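Local coordinates for uncharacterized protein (Escherichia coli O157:H7, PDB 4ZV9), which is of unknown function but belongs to the dienelactone hydrolase family of alpha/beta hydrolases and so probably acts as a hydrolase, at residues A14-Y19 with E27-L32. Sequence-based numbering, arbitrary orientation.
Sequences AEYITY and EVRGYL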
loop_
_atom_site.group_PDB
_atom_site.type_symbol
_atom_site.label_atom_id
_atom_site.label_comp_id
_atom_site.label_asym_id
_atom_site.label_seq_id
_atom_site.Cartn_x
_atom_site.Cartn_y
_atom_site.Cartn_z
ATOM N N ALA A 14 -1.555 17.806 3.711
ATOM C CA ALA A 14 -2.544 16.729 3.750
ATOM C C ALA A 14 -3.988 17.223 3.681
ATOM O O ALA A 14 -4.322 18.233 4.287
ATOM C CB ALA A 14 -2.370 15.926 5.033
ATOM N N GLU A 15 -4.819 16.517 2.923
ATOM C CA GLU A 15 -6.234 16.850 2.822
ATOM C C GLU A 15 -7.022 15.625 2.434
ATOM O O GLU A 15 -6.483 14.729 1.781
ATOM C CB GLU A 15 -6.504 17.989 1.814
ATOM C CG GLU A 15 -6.213 17.629 0.366
ATOM C CD GLU A 15 -6.427 18.776 -0.611
ATOM O OE1 GLU A 15 -7.152 19.741 -0.277
ATOM O OE2 GLU A 15 -5.862 18.690 -1.723
ATOM N N TYR A 16 -8.292 15.584 2.835
ATOM C CA TYR A 16 -9.186 14.509 2.390
ATOM C C TYR A 16 -9.770 14.941 1.075
ATOM O O TYR A 16 -10.056 16.127 0.865
ATOM C CB TYR A 16 -10.290 14.225 3.413
ATOM C CG TYR A 16 -9.747 13.648 4.690
ATOM C CD1 TYR A 16 -9.392 12.302 4.772
ATOM C CD2 TYR A 16 -9.577 14.442 5.816
ATOM C CE1 TYR A 16 -8.881 11.769 5.941
ATOM C CE2 TYR A 16 -9.070 13.921 6.986
ATOM C CZ TYR A 16 -8.684 12.587 7.031
ATOM O OH TYR A 16 -8.169 12.097 8.191
ATOM N N ILE A 17 -9.916 13.991 0.164
ATOM C CA ILE A 17 -10.484 14.252 -1.138
ATOM C C ILE A 17 -11.468 13.151 -1.446
ATOM O O ILE A 17 -11.594 12.189 -0.682
ATOM C CB ILE A 17 -9.415 14.240 -2.258
ATOM C CG1 ILE A 17 -8.782 12.846 -2.412
ATOM C CG2 ILE A 17 -8.351 15.295 -2.004
ATOM C CD1 ILE A 17 -8.036 12.675 -3.724
ATOM N N THR A 18 -12.160 13.291 -2.561
ATOM C CA THR A 18 -12.981 12.196 -3.066
ATOM C C THR A 18 -12.518 11.944 -4.495
ATOM O O THR A 18 -12.063 12.865 -5.161
ATOM C CB THR A 18 -14.490 12.490 -3.044
ATOM O OG1 THR A 18 -14.801 13.499 -3.996
ATOM C CG2 THR A 18 -14.947 12.954 -1.661
ATOM N N TYR A 19 -12.627 10.699 -4.965
ATOM C CA TYR A 19 -12.268 10.380 -6.347
ATOM C C TYR A 19 -13.257 9.337 -6.867
ATOM O O TYR A 19 -13.884 8.636 -6.071
ATOM C CB TYR A 19 -10.818 9.876 -6.415
ATOM C CG TYR A 19 -10.600 8.548 -5.732
ATOM C CD1 TYR A 19 -10.277 8.475 -4.379
ATOM C CD2 TYR A 19 -10.742 7.356 -6.434
ATOM C CE1 TYR A 19 -10.084 7.249 -3.757
ATOM C CE2 TYR A 19 -10.553 6.132 -5.813
ATOM C CZ TYR A 19 -10.223 6.086 -4.480
ATOM O OH TYR A 19 -10.066 4.873 -3.865
ATOM N N GLU A 27 -18.162 7.538 -5.474
ATOM C CA GLU A 27 -17.267 8.611 -5.054
ATOM C C GLU A 27 -16.621 8.194 -3.752
ATOM O O GLU A 27 -17.279 8.218 -2.724
ATOM C CB GLU A 27 -18.007 9.937 -4.838
ATOM C CG GLU A 27 -18.533 10.631 -6.089
ATOM C CD GLU A 27 -17.459 10.840 -7.146
ATOM O OE1 GLU A 27 -16.393 11.408 -6.835
ATOM O OE2 GLU A 27 -17.681 10.434 -8.298
ATOM N N VAL A 28 -15.327 7.885 -3.796
ATOM C CA VAL A 28 -14.606 7.361 -2.653
ATOM C C VAL A 28 -13.712 8.417 -1.981
ATOM O O VAL A 28 -12.978 9.142 -2.644
ATOM C CB VAL A 28 -13.720 6.184 -3.075
ATOM C CG1 VAL A 28 -12.969 5.598 -1.887
ATOM C CG2 VAL A 28 -14.563 5.103 -3.747
ATOM N N ARG A 29 -13.770 8.456 -0.656
ATOM C CA ARG A 29 -12.963 9.375 0.137
ATOM C C ARG A 29 -11.561 8.809 0.313
ATOM O O ARG A 29 -11.394 7.601 0.510
ATOM C CB ARG A 29 -13.629 9.533 1.494
ATOM C CG ARG A 29 -12.829 10.230 2.586
ATOM C CD ARG A 29 -13.697 10.340 3.833
ATOM N NE ARG A 29 -12.970 10.713 5.048
ATOM C CZ ARG A 29 -12.857 11.958 5.519
ATOM N NH1 ARG A 29 -13.374 12.988 4.871
ATOM N NH2 ARG A 29 -12.196 12.171 6.648
ATOM N N GLY A 30 -10.562 9.680 0.254
ATOM C CA GLY A 30 -9.179 9.297 0.461
ATOM C C GLY A 30 -8.375 10.409 1.124
ATOM O O GLY A 30 -8.739 11.582 1.038
ATOM N N TYR A 31 -7.307 10.021 1.810
ATOM C CA TYR A 31 -6.380 10.939 2.448
ATOM C C TYR A 31 -5.218 11.163 1.484
ATOM O O TYR A 31 -4.454 10.225 1.175
ATOM C CB TYR A 31 -5.907 10.320 3.756
ATOM C CG TYR A 31 -5.023 11.181 4.643
ATOM C CD1 TYR A 31 -5.482 12.379 5.179
ATOM C CD2 TYR A 31 -3.760 10.736 5.025
ATOM C CE1 TYR A 31 -4.692 13.115 6.053
ATOM C CE2 TYR A 31 -2.971 11.467 5.899
ATOM C CZ TYR A 31 -3.418 12.655 6.385
ATOM O OH TYR A 31 -2.610 13.374 7.246
ATOM N N LEU A 32 -5.122 12.370 0.943
ATOM C CA LEU A 32 -4.097 12.716 -0.026
ATOM C C LEU A 32 -3.016 13.567 0.651
ATOM O O LEU A 32 -3.339 14.615 1.214
ATOM C CB LEU A 32 -4.725 13.530 -1.164
ATOM C CG LEU A 32 -3.813 13.984 -2.319
ATOM C CD1 LEU A 32 -3.426 12.801 -3.177
ATOM C CD2 LEU A 32 -4.541 15.009 -3.185
#
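Tyr19 and Val28 pack side by side on the buried face of this antiparallel pair, Val28 CB lying over the ring face, offset toward its rim and 4.0 Å from the Tyr19 ring centroid, a CH-pi contact. Placing CG between its own N and carbonyl carbon (chi1 67°) swings the Tyr19 ring over Val28, and the hydroxyl, costly to bury alone, hydrogen-bonds to the carbonyl of Asp106. Gly30, having no side chain, lets the Tyr19 ring and Ile17 lie close over the backbone. Further along, Ile17 CG2 meets Leu32 CD2 at 4.0 Å, and both branched residues touch Leu73. Six backbone hydrogen bonds, two at each of Glu15–Leu32, Ile17–Gly30 and Tyr19–Val28, knit the hairpin that opens the mixed sheet of this alpha/beta-hydrolase fold, with strand 12-21 at its edge and helix 100-116 against Ile17 and Tyr19 on this largely apolar face. The other face is more polar and partly open to solvent: Tyr16 and Thr18 are exposed, though Tyr31 is buried. Arginine's long, extended chain lays a flat cation on the Tyr16 ring, a cation-pi stack (planes 14° apart, Arg29 CZ 3.8 Å from the centroid); Tyr31 meets the opposite face obliquely, at 44°. The Tyr16 hydroxyl hydrogen-bonds to Glu59, that of Tyr31 to Arg63.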